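Local atomic coordinates of peptidase M16 C-terminal domain-containing protein (Enterococcus faecalis, PDB entry 3D3Y), a protein that is of unknown function but probably belongs to the M16 metallopeptidase family, with a region resembling the family's inactive domain. Residues T24-L35 with N84-V95; M195-I203 with F223-A231. One frame throughout, in Å; residues are numbered along the deposited sequence.

Interaction 1: T24-L35 with N84-V95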
loop_
_atom_site.group_PDB
_atom_site.type_symbol
_atom_site.label_atom_id
_atom_site.label_comp_id
_atom_site.label_asym_id
_atom_site.label_seq_id
_atom_site.Cartn_x
_atom_site.Cartn_y
_atom_site.Cartn_z
ATOM N N THR A 24 -11.101 -9.912 -20.169
ATOM C CA THR A 24 -11.071 -10.719 -18.965
ATOM C C THR A 24 -11.903 -10.061 -17.882
ATOM O O THR A 24 -12.318 -8.904 -18.020
ATOM C CB THR A 24 -9.654 -10.868 -18.398
ATOM O OG1 THR A 24 -9.149 -9.569 -18.047
ATOM C CG2 THR A 24 -8.721 -11.570 -19.410
ATOM N N VAL A 25 -12.089 -10.808 -16.793
ATOM C CA VAL A 25 -12.880 -10.388 -15.644
ATOM C C VAL A 25 -11.952 -10.433 -14.429
ATOM O O VAL A 25 -11.300 -11.443 -14.183
ATOM C CB VAL A 25 -14.074 -11.300 -15.430
ATOM C CG1 VAL A 25 -14.843 -10.887 -14.169
ATOM C CG2 VAL A 25 -15.007 -11.245 -16.662
ATOM N N ARG A 26 -11.837 -9.309 -13.724
ATOM C CA ARG A 26 -11.010 -9.258 -12.539
ATOM C C ARG A 26 -11.937 -9.420 -11.363
ATOM O O ARG A 26 -13.049 -8.855 -11.354
ATOM C CB ARG A 26 -10.339 -7.906 -12.425
ATOM C CG ARG A 26 -9.648 -7.469 -13.661
ATOM C CD ARG A 26 -8.181 -7.671 -13.519
ATOM N NE ARG A 26 -7.497 -7.405 -14.781
ATOM C CZ ARG A 26 -6.258 -7.813 -15.032
ATOM N NH1 ARG A 26 -5.590 -8.482 -14.082
ATOM N NH2 ARG A 26 -5.701 -7.559 -16.217
ATOM N N LEU A 27 -11.464 -10.169 -10.374
ATOM C CA LEU A 27 -12.151 -10.342 -9.111
ATOM C C LEU A 27 -11.213 -9.975 -7.979
ATOM O O LEU A 27 -10.004 -10.298 -8.013
ATOM C CB LEU A 27 -12.592 -11.796 -8.915
ATOM C CG LEU A 27 -13.599 -12.423 -9.887
ATOM C CD1 LEU A 27 -12.857 -13.004 -11.074
ATOM C CD2 LEU A 27 -14.350 -13.512 -9.158
ATOM N N LEU A 28 -11.774 -9.302 -6.976
ATOM C CA LEU A 28 -11.025 -8.906 -5.783
ATOM C C LEU A 28 -11.896 -9.161 -4.589
ATOM O O LEU A 28 -13.035 -8.669 -4.531
ATOM C CB LEU A 28 -10.615 -7.438 -5.859
ATOM C CG LEU A 28 -10.052 -6.780 -4.585
ATOM C CD1 LEU A 28 -8.660 -7.364 -4.177
ATOM C CD2 LEU A 28 -10.013 -5.268 -4.830
ATOM N N VAL A 29 -11.384 -9.959 -3.653
ATOM C CA VAL A 29 -12.004 -10.077 -2.346
ATOM C C VAL A 29 -11.083 -9.382 -1.336
ATOM O O VAL A 29 -9.913 -9.809 -1.143
ATOM C CB VAL A 29 -12.222 -11.526 -1.949
ATOM C CG1 VAL A 29 -13.050 -11.602 -0.647
ATOM C CG2 VAL A 29 -12.920 -12.292 -3.094
ATOM N N ARG A 30 -11.585 -8.300 -0.733
ATOM C CA ARG A 30 -10.745 -7.515 0.170
ATOM C C ARG A 30 -11.271 -7.549 1.610
ATOM O O ARG A 30 -12.409 -7.105 1.891
ATOM C CB ARG A 30 -10.528 -6.088 -0.358
ATOM C CG ARG A 30 -9.671 -5.205 0.579
ATOM C CD ARG A 30 -9.085 -3.952 -0.118
ATOM N NE ARG A 30 -8.046 -4.288 -1.090
ATOM C CZ ARG A 30 -7.710 -3.524 -2.133
ATOM N NH1 ARG A 30 -8.329 -2.356 -2.366
ATOM N NH2 ARG A 30 -6.729 -3.926 -2.942
ATOM N N PHE A 31 -10.481 -8.157 2.495
ATOM C CA PHE A 31 -10.780 -8.162 3.939
ATOM C C PHE A 31 -10.126 -6.944 4.597
ATOM O O PHE A 31 -8.941 -6.690 4.432
ATOM C CB PHE A 31 -10.270 -9.429 4.624
ATOM C CG PHE A 31 -10.908 -10.707 4.131
ATOM C CD1 PHE A 31 -11.798 -11.412 4.953
ATOM C CD2 PHE A 31 -10.612 -11.206 2.862
ATOM C CE1 PHE A 31 -12.397 -12.590 4.513
ATOM C CE2 PHE A 31 -11.177 -12.390 2.425
ATOM C CZ PHE A 31 -12.084 -13.080 3.272
ATOM N N ASN A 32 -10.909 -6.172 5.330
ATOM C CA ASN A 32 -10.456 -4.882 5.833
ATOM C C ASN A 32 -10.518 -4.930 7.349
ATOM O O ASN A 32 -11.543 -5.341 7.908
ATOM C CB ASN A 32 -11.373 -3.790 5.262
ATOM C CG ASN A 32 -10.850 -2.361 5.495
ATOM O OD1 ASN A 32 -10.642 -1.916 6.641
ATOM N ND2 ASN A 32 -10.657 -1.637 4.400
ATOM N N THR A 33 -9.430 -4.525 8.009
ATOM C CA THR A 33 -9.371 -4.475 9.480
ATOM C C THR A 33 -8.565 -3.253 9.927
ATOM O O THR A 33 -7.815 -2.679 9.135
ATOM C CB THR A 33 -8.754 -5.773 10.076
ATOM O OG1 THR A 33 -9.108 -5.874 11.464
ATOM C CG2 THR A 33 -7.215 -5.778 9.929
ATOM N N ARG A 34 -8.720 -2.852 11.182
ATOM C CA ARG A 34 -7.836 -1.823 11.764
ATOM C C ARG A 34 -6.366 -2.285 11.749
ATOM O O ARG A 34 -6.067 -3.440 12.059
ATOM C CB ARG A 34 -8.292 -1.481 13.201
ATOM C CG ARG A 34 -7.539 -0.325 13.876
ATOM C CD ARG A 34 -7.966 -0.141 15.373
ATOM N NE ARG A 34 -7.361 -1.193 16.199
ATOM C CZ ARG A 34 -6.078 -1.215 16.576
ATOM N NH1 ARG A 34 -5.253 -0.231 16.233
ATOM N NH2 ARG A 34 -5.610 -2.218 17.313
ATOM N N LEU A 35 -5.451 -1.391 11.384
ATOM C CA LEU A 35 -4.015 -1.725 11.443
ATOM C C LEU A 35 -3.689 -2.041 12.894
ATOM O O LEU A 35 -4.061 -1.283 13.779
ATOM C CB LEU A 35 -3.178 -0.560 10.958
ATOM C CG LEU A 35 -1.689 -0.813 10.844
ATOM C CD1 LEU A 35 -1.423 -1.646 9.605
ATOM C CD2 LEU A 35 -0.962 0.517 10.794
ATOM N N ASN A 84 -4.939 3.973 8.573
ATOM C CA ASN A 84 -5.122 3.138 9.744
ATOM C C ASN A 84 -5.739 1.751 9.473
ATOM O O ASN A 84 -6.191 1.083 10.403
ATOM C CB ASN A 84 -5.955 3.872 10.786
ATOM C CG ASN A 84 -5.564 3.486 12.186
ATOM O OD1 ASN A 84 -4.356 3.463 12.524
ATOM N ND2 ASN A 84 -6.548 3.159 13.009
ATOM N N GLN A 85 -5.745 1.322 8.209
ATOM C CA GLN A 85 -6.337 0.023 7.802
ATOM C C GLN A 85 -5.259 -0.917 7.288
ATOM O O GLN A 85 -4.204 -0.485 6.807
ATOM C CB GLN A 85 -7.393 0.235 6.709
ATOM C CG GLN A 85 -8.639 0.942 7.203
ATOM C CD GLN A 85 -9.589 1.342 6.088
ATOM O OE1 GLN A 85 -9.394 0.990 4.924
ATOM N NE2 GLN A 85 -10.640 2.090 6.449
ATOM N N HIS A 86 -5.510 -2.212 7.424
ATOM C CA HIS A 86 -4.628 -3.212 6.849
ATOM C C HIS A 86 -5.555 -4.095 5.998
ATOM O O HIS A 86 -6.657 -4.510 6.449
ATOM C CB HIS A 86 -3.889 -4.015 7.953
ATOM C CG HIS A 86 -2.769 -4.869 7.429
ATOM N ND1 HIS A 86 -2.948 -6.180 7.044
ATOM C CD2 HIS A 86 -1.466 -4.583 7.198
ATOM C CE1 HIS A 86 -1.797 -6.671 6.605
ATOM N NE2 HIS A 86 -0.879 -5.718 6.688
ATOM N N TRP A 87 -5.144 -4.315 4.753
ATOM C CA TRP A 87 -5.986 -4.958 3.758
ATOM C C TRP A 87 -5.393 -6.333 3.411
ATOM O O TRP A 87 -4.198 -6.457 3.194
ATOM C CB TRP A 87 -6.019 -4.092 2.474
ATOM C CG TRP A 87 -6.590 -2.664 2.586
ATOM C CD1 TRP A 87 -7.283 -2.104 3.643
ATOM C CD2 TRP A 87 -6.578 -1.682 1.549
ATOM N NE1 TRP A 87 -7.662 -0.794 3.319
ATOM C CE2 TRP A 87 -7.243 -0.525 2.039
ATOM C CE3 TRP A 87 -6.064 -1.668 0.231
ATOM C CZ2 TRP A 87 -7.407 0.634 1.262
ATOM C CZ3 TRP A 87 -6.222 -0.493 -0.550
ATOM C CH2 TRP A 87 -6.885 0.638 -0.021
ATOM N N PHE A 88 -6.253 -7.347 3.299
ATOM C CA PHE A 88 -5.867 -8.709 2.908
ATOM C C PHE A 88 -6.624 -8.939 1.604
ATOM O O PHE A 88 -7.853 -8.879 1.576
ATOM C CB PHE A 88 -6.283 -9.675 3.997
ATOM C CG PHE A 88 -5.965 -11.124 3.733
ATOM C CD1 PHE A 88 -4.911 -11.742 4.417
ATOM C CD2 PHE A 88 -6.767 -11.903 2.873
ATOM C CE1 PHE A 88 -4.654 -13.106 4.244
ATOM C CE2 PHE A 88 -6.511 -13.275 2.668
ATOM C CZ PHE A 88 -5.431 -13.879 3.355
ATOM N N ASN A 89 -5.876 -9.166 0.528
ATOM C CA ASN A 89 -6.402 -9.010 -0.835
ATOM C C ASN A 89 -6.291 -10.282 -1.657
ATOM O O ASN A 89 -5.182 -10.721 -1.961
ATOM C CB ASN A 89 -5.566 -7.942 -1.561
ATOM C CG ASN A 89 -5.416 -6.654 -0.763
ATOM O OD1 ASN A 89 -6.406 -6.063 -0.363
ATOM N ND2 ASN A 89 -4.171 -6.210 -0.548
ATOM N N ILE A 90 -7.422 -10.854 -2.048
ATOM C CA ILE A 90 -7.398 -12.060 -2.886
ATOM C C ILE A 90 -7.838 -11.612 -4.258
ATOM O O ILE A 90 -8.921 -11.034 -4.422
ATOM C CB ILE A 90 -8.371 -13.129 -2.364
ATOM C CG1 ILE A 90 -7.987 -13.548 -0.932
ATOM C CG2 ILE A 90 -8.425 -14.351 -3.305
ATOM C CD1 ILE A 90 -9.096 -14.397 -0.254
ATOM N N SER A 91 -6.975 -11.859 -5.240
ATOM C CA SER A 91 -7.201 -11.373 -6.603
ATOM C C SER A 91 -7.251 -12.547 -7.563
ATOM O O SER A 91 -6.494 -13.521 -7.393
ATOM C CB SER A 91 -6.023 -10.472 -7.007
ATOM O OG SER A 91 -5.968 -9.320 -6.156
HETATM N N MSE A 92 -8.093 -12.414 -8.598
HETATM C CA MSE A 92 -8.164 -13.359 -9.697
HETATM C C MSE A 92 -8.428 -12.613 -10.990
HETATM O O MSE A 92 -9.147 -11.593 -11.006
HETATM C CB MSE A 92 -9.311 -14.341 -9.517
HETATM C CG MSE A 92 -9.061 -15.470 -8.597
HETATM SE SE MSE A 92 -10.543 -16.748 -8.669
HETATM C CE MSE A 92 -10.056 -17.898 -10.102
ATOM N N ASN A 93 -7.864 -13.142 -12.070
ATOM C CA ASN A 93 -8.119 -12.683 -13.449
ATOM C C ASN A 93 -8.530 -13.946 -14.230
ATOM O O ASN A 93 -7.848 -14.987 -14.162
ATOM C CB ASN A 93 -6.848 -12.038 -14.027
ATOM C CG ASN A 93 -7.093 -11.219 -15.320
ATOM O OD1 ASN A 93 -6.205 -11.148 -16.199
ATOM N ND2 ASN A 93 -8.255 -10.578 -15.427
ATOM N N ILE A 94 -9.670 -13.880 -14.905
ATOM C CA ILE A 94 -10.200 -14.989 -15.706
ATOM C C ILE A 94 -10.646 -14.488 -17.065
ATOM O O ILE A 94 -11.059 -13.320 -17.214
ATOM C CB ILE A 94 -11.411 -15.651 -15.003
ATOM C CG1 ILE A 94 -12.553 -14.633 -14.837
ATOM C CG2 ILE A 94 -10.981 -16.164 -13.645
ATOM C CD1 ILE A 94 -13.736 -15.156 -14.068
ATOM N N VAL A 95 -10.573 -15.361 -18.062
ATOM C CA VAL A 95 -11.014 -15.009 -19.403
ATOM C C VAL A 95 -12.538 -15.004 -19.394
ATOM O O VAL A 95 -13.142 -15.857 -18.769
ATOM C CB VAL A 95 -10.526 -16.028 -20.451
ATOM C CG1 VAL A 95 -11.063 -15.671 -21.802
ATOM C CG2 VAL A 95 -8.972 -16.133 -20.498
#

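Interaction 2: M195-I203 with F223-A231. With EDO (1,2-ethanediol), chain I.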
loop_
_atom_site.group_PDB
_atom_site.type_symbol
_atom_site.label_atom_id
_atom_site.label_comp_id
_atom_site.label_asym_id
_atom_site.label_seq_id
_atom_site.Cartn_x
_atom_site.Cartn_y
_atom_site.Cartn_z
HETATM N N MSE A 195 -10.239 -13.519 11.360
HETATM C CA MSE A 195 -10.371 -12.717 10.144
HETATM C C MSE A 195 -11.682 -13.035 9.404
HETATM O O MSE A 195 -12.435 -12.128 9.055
HETATM C CB MSE A 195 -9.195 -12.889 9.200
HETATM C CG MSE A 195 -9.301 -11.920 7.997
HETATM SE SE MSE A 195 -7.833 -12.076 6.778
HETATM C CE MSE A 195 -8.511 -13.580 5.803
ATOM N N LEU A 196 -11.980 -14.323 9.222
ATOM C CA LEU A 196 -13.146 -14.710 8.444
ATOM C C LEU A 196 -14.433 -14.228 9.120
ATOM O O LEU A 196 -15.335 -13.761 8.442
ATOM C CB LEU A 196 -13.166 -16.226 8.146
ATOM C CG LEU A 196 -14.123 -16.709 7.022
ATOM C CD1 LEU A 196 -13.880 -16.084 5.645
ATOM C CD2 LEU A 196 -14.213 -18.247 6.897
ATOM N N ALA A 197 -14.481 -14.301 10.447
ATOM C CA ALA A 197 -15.661 -13.884 11.198
ATOM C C ALA A 197 -15.820 -12.372 11.418
ATOM O O ALA A 197 -16.929 -11.904 11.573
ATOM C CB ALA A 197 -15.717 -14.635 12.518
ATOM N N GLU A 198 -14.720 -11.612 11.418
ATOM C CA GLU A 198 -14.724 -10.211 11.912
ATOM C C GLU A 198 -14.450 -9.077 10.890
ATOM O O GLU A 198 -14.902 -7.948 11.084
ATOM C CB GLU A 198 -13.768 -10.065 13.119
ATOM C CG GLU A 198 -13.953 -11.158 14.177
ATOM C CD GLU A 198 -13.342 -10.828 15.541
ATOM O OE1 GLU A 198 -12.423 -9.978 15.640
ATOM O OE2 GLU A 198 -13.784 -11.454 16.513
ATOM N N ASP A 199 -13.715 -9.358 9.826
ATOM C CA ASP A 199 -13.282 -8.281 8.937
ATOM C C ASP A 199 -14.462 -7.791 8.100
ATOM O O ASP A 199 -15.378 -8.569 7.786
ATOM C CB ASP A 199 -12.171 -8.754 7.982
ATOM C CG ASP A 199 -10.750 -8.735 8.601
ATOM O OD1 ASP A 199 -10.550 -8.772 9.853
ATOM O OD2 ASP A 199 -9.791 -8.723 7.774
ATOM N N GLN A 200 -14.432 -6.511 7.724
ATOM C CA GLN A 200 -15.332 -6.011 6.684
ATOM C C GLN A 200 -14.837 -6.581 5.360
ATOM O O GLN A 200 -13.634 -6.570 5.073
ATOM C CB GLN A 200 -15.377 -4.480 6.655
ATOM C CG GLN A 200 -16.148 -3.874 7.857
ATOM C CD GLN A 200 -15.484 -4.230 9.187
ATOM O OE1 GLN A 200 -14.283 -3.992 9.385
ATOM N NE2 GLN A 200 -16.259 -4.806 10.103
ATOM N N VAL A 201 -15.756 -7.112 4.563
ATOM C CA VAL A 201 -15.368 -7.798 3.334
ATOM C C VAL A 201 -16.052 -7.086 2.177
ATOM O O VAL A 201 -17.252 -6.803 2.243
ATOM C CB VAL A 201 -15.801 -9.298 3.370
ATOM C CG1 VAL A 201 -15.385 -10.017 2.069
ATOM C CG2 VAL A 201 -15.165 -10.010 4.557
ATOM N N ASP A 202 -15.285 -6.773 1.138
ATOM C CA ASP A 202 -15.864 -6.193 -0.074
ATOM C C ASP A 202 -15.336 -6.961 -1.280
ATOM O O ASP A 202 -14.148 -7.284 -1.371
ATOM C CB ASP A 202 -15.589 -4.677 -0.168
ATOM C CG ASP A 202 -16.421 -3.889 0.814
ATOM O OD1 ASP A 202 -17.573 -3.537 0.483
ATOM O OD2 ASP A 202 -15.939 -3.651 1.944
ATOM N N ILE A 203 -16.250 -7.298 -2.178
ATOM C CA ILE A 203 -15.936 -8.141 -3.324
ATOM C C ILE A 203 -16.244 -7.314 -4.535
ATOM O O ILE A 203 -17.340 -6.703 -4.633
ATOM C CB ILE A 203 -16.794 -9.420 -3.329
ATOM C CG1 ILE A 203 -16.510 -10.222 -2.059
ATOM C CG2 ILE A 203 -16.503 -10.248 -4.590
ATOM C CD1 ILE A 203 -17.412 -11.443 -1.871
ATOM N N PHE A 223 -20.529 -16.516 4.295
ATOM C CA PHE A 223 -20.095 -15.491 5.267
ATOM C C PHE A 223 -21.152 -15.304 6.306
ATOM O O PHE A 223 -22.340 -15.220 5.989
ATOM C CB PHE A 223 -19.859 -14.128 4.601
ATOM C CG PHE A 223 -18.618 -14.077 3.732
ATOM C CD1 PHE A 223 -17.357 -14.036 4.300
ATOM C CD2 PHE A 223 -18.734 -14.081 2.359
ATOM C CE1 PHE A 223 -16.211 -13.998 3.492
ATOM C CE2 PHE A 223 -17.630 -14.057 1.549
ATOM C CZ PHE A 223 -16.354 -13.999 2.105
ATOM N N THR A 224 -20.742 -15.229 7.554
ATOM C CA THR A 224 -21.699 -14.839 8.602
ATOM C C THR A 224 -21.713 -13.306 8.705
ATOM O O THR A 224 -20.745 -12.655 8.279
ATOM C CB THR A 224 -21.284 -15.443 9.936
ATOM O OG1 THR A 224 -19.898 -15.138 10.167
ATOM C CG2 THR A 224 -21.457 -16.971 9.888
ATOM N N PRO A 225 -22.797 -12.719 9.276
ATOM C CA PRO A 225 -22.899 -11.268 9.424
ATOM C C PRO A 225 -21.805 -10.752 10.327
ATOM O O PRO A 225 -21.342 -11.458 11.216
ATOM C CB PRO A 225 -24.289 -11.054 10.111
ATOM C CG PRO A 225 -25.005 -12.300 9.890
ATOM C CD PRO A 225 -23.985 -13.404 9.805
ATOM N N ARG A 226 -21.340 -9.546 10.059
ATOM C CA ARG A 226 -20.436 -8.877 10.998
ATOM C C ARG A 226 -20.672 -7.384 10.905
ATOM O O ARG A 226 -21.525 -6.942 10.138
ATOM C CB ARG A 226 -18.952 -9.283 10.787
ATOM C CG ARG A 226 -18.240 -8.634 9.597
ATOM C CD ARG A 226 -18.603 -9.216 8.204
ATOM N NE ARG A 226 -18.708 -10.678 8.157
ATOM C CZ ARG A 226 -17.689 -11.536 8.086
ATOM N NH1 ARG A 226 -16.421 -11.131 8.040
ATOM N NH2 ARG A 226 -17.949 -12.839 8.061
ATOM N N GLU A 227 -19.948 -6.618 11.708
ATOM C CA GLU A 227 -20.082 -5.162 11.737
ATOM C C GLU A 227 -19.881 -4.568 10.349
ATOM O O GLU A 227 -18.994 -4.990 9.601
ATOM C CB GLU A 227 -19.065 -4.561 12.712
ATOM C CG GLU A 227 -19.280 -4.974 14.159
ATOM C CD GLU A 227 -20.469 -4.278 14.807
ATOM O OE1 GLU A 227 -21.397 -3.846 14.073
ATOM O OE2 GLU A 227 -20.489 -4.166 16.061
ATOM N N GLU A 228 -20.706 -3.586 10.017
ATOM C CA GLU A 228 -20.614 -2.912 8.720
ATOM C C GLU A 228 -19.538 -1.802 8.690
ATOM O O GLU A 228 -18.856 -1.614 7.672
ATOM C CB GLU A 228 -21.990 -2.358 8.337
ATOM C CG GLU A 228 -22.074 -1.802 6.930
ATOM C CD GLU A 228 -22.204 -2.868 5.846
ATOM O OE1 GLU A 228 -23.014 -3.811 5.975
ATOM O OE2 GLU A 228 -21.513 -2.727 4.832
ATOM N N GLY A 229 -19.377 -1.093 9.804
ATOM C CA GLY A 229 -18.383 -0.022 9.920
ATOM C C GLY A 229 -16.932 -0.484 9.799
ATOM O O GLY A 229 -16.496 -1.402 10.486
ATOM N N LYS A 230 -16.165 0.166 8.932
ATOM C CA LYS A 230 -14.720 -0.093 8.859
ATOM C C LYS A 230 -13.956 0.772 9.877
ATOM O O LYS A 230 -14.461 1.800 10.325
ATOM C CB LYS A 230 -14.211 0.219 7.451
ATOM C CG LYS A 230 -14.727 -0.760 6.383
ATOM C CD LYS A 230 -14.129 -0.453 5.021
ATOM C CE LYS A 230 -14.527 -1.488 3.986
ATOM N NZ LYS A 230 -15.950 -1.353 3.544
ATOM N N ALA A 231 -12.749 0.354 10.234
ATOM C CA ALA A 231 -11.784 1.237 10.915
ATOM C C ALA A 231 -11.675 2.592 10.177
ATOM O O ALA A 231 -11.821 2.647 8.944
ATOM C CB ALA A 231 -10.402 0.572 10.972
HETATM C C1 EDO I . -17.654 -15.962 8.729
HETATM O O1 EDO I . -17.628 -16.063 7.316
HETATM C C2 EDO I . -17.208 -17.281 9.330
HETATM O O2 EDO I . -17.431 -17.169 10.732
HETATM O O HOH W 1 -19.129 -13.083 11.858
HETATM O O HOH W 2 -11.847 -2.165 9.093
#

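Interaction 1: T24-L35 with N84-V95
Thr24 to Arg34 and Gln85 to Val95 pair as neighbouring antiparallel strands, their axes 4.5 Å apart at closest approach and 161° between directions, in unbroken register from Thr24 opposite Val95 to Arg34 opposite Gln85. Hydrogen-bonded pairs such as Val29 with Ile90 exchange two backbone bonds, Ile90 N to Val29 O measuring 2.8 Å. On the face carrying Val25, Leu27, Val29 and Phe31 the cross-strand partners are largely apolar: Leu27 CD1 meets Ile94 CD1 at 3.8 Å, and Phe88, packed by helix 40-52, turns its edge toward the face of Phe31 in an offset edge-to-face pair, planes at 87°. The other face is mixed, with polar groups among Leu28 and Trp87. The Arg30 guanidinium lies over Trp87, planes 18° apart, with Leu28 CD2 covering its opposite face; the bend at chi3 brings NE to Asn89 OD1, a modelled hydrogen bond whose 2.5 Å length is doubtfully short, while NH2 reaches Glu373 in a salt bridge. Gln85 OE1 accepts twice: Trp87 NE1 approaches on a lone pair at 3.0 Å, whereas Asn32 ND2, also bonded to Tyr376, comes from above the carbonyl plane; NE2 of the same amide bonds to Ala231 O. At the far end the Asn93 amide stacks nearly parallel on the Arg26 guanidinium, and its ND2 donates to Thr24 OG1 at 2.9 Å, which, with the stack, limits the amide's rotation. Flanked by strands 200-207 and 74-82, the pair is an interior antiparallel portion of a six-stranded mixed sheet, as in the alpha/beta domains of M16 peptidases.

Interaction 2: M195-I203 with F223-A231
Residues 195-203 run from the last turn of helix 185-198 through Asp199 into strand 200-207, and the irregular segment 223-231 passes alongside without beta pairing, its CA atoms coming no nearer than 5.9 Å (Glu198 to Arg226). Arg226 carries much of the contact. Its chain bends at chi2 (-76°) and chi3 (-42°), folding the guanidinium against the helix end, where NH1 and NH2 grip Leu196 O end-on; the NH2 bond is 2.8 Å. NH1 also donates to Asp199 O, in both the guanidinium and carbonyl planes, at 2.8 Å. Side-on, NE and NH2 hold Thr224 O, and Ala197 O sits over one face, so five bonds to three carbonyls fix the group's rotation, and its positive charge probably suits the helix's C-terminal carbonyls. Water 1 links Ala197 O to Thr224 OG1 and Pro225 O. Farther along, Gln200 NE2 donates nearly straight (170°) to Glu227 O at 2.8 Å, though from above that carbonyl's plane. Lys230 lays its CG on Gln200 CG (3.7 Å) and ends in a salt bridge, NZ to Asp202 OD2 at 2.8 Å; Asp202 OD1 is held by His15. Phe223 CE1 packs on Leu196 CD1 at 3.8 Å, with Val201 and Ile203 nearby. This is a helix C-terminus clasped by arginine, where a long connection leaving helix 211-219 folds back over a helix-to-strand junction of the alpha/beta domain.

From the N terminus, strand 24-34 is joined by 85-95 after 48 intervening residues that include helices 40-52 and 60-69 and strand 74-82; interaction 1 closes that loop. Interaction 2 opens later and closes a shorter one, of 19 residues, holding the rest of strand 200-207 and helix 211-219. The two are thus in series, neither nested nor crossed, with centres about 13 Å apart. They meet in space because 200-207 is the sheet neighbour of 24-34: Asn32 N lies 2.8 Å from Gln200 O, a probable hydrogen bond. Gln85 NE2 similarly reaches Ala231 O, tying the connection toward strand 244-251 to the sheet.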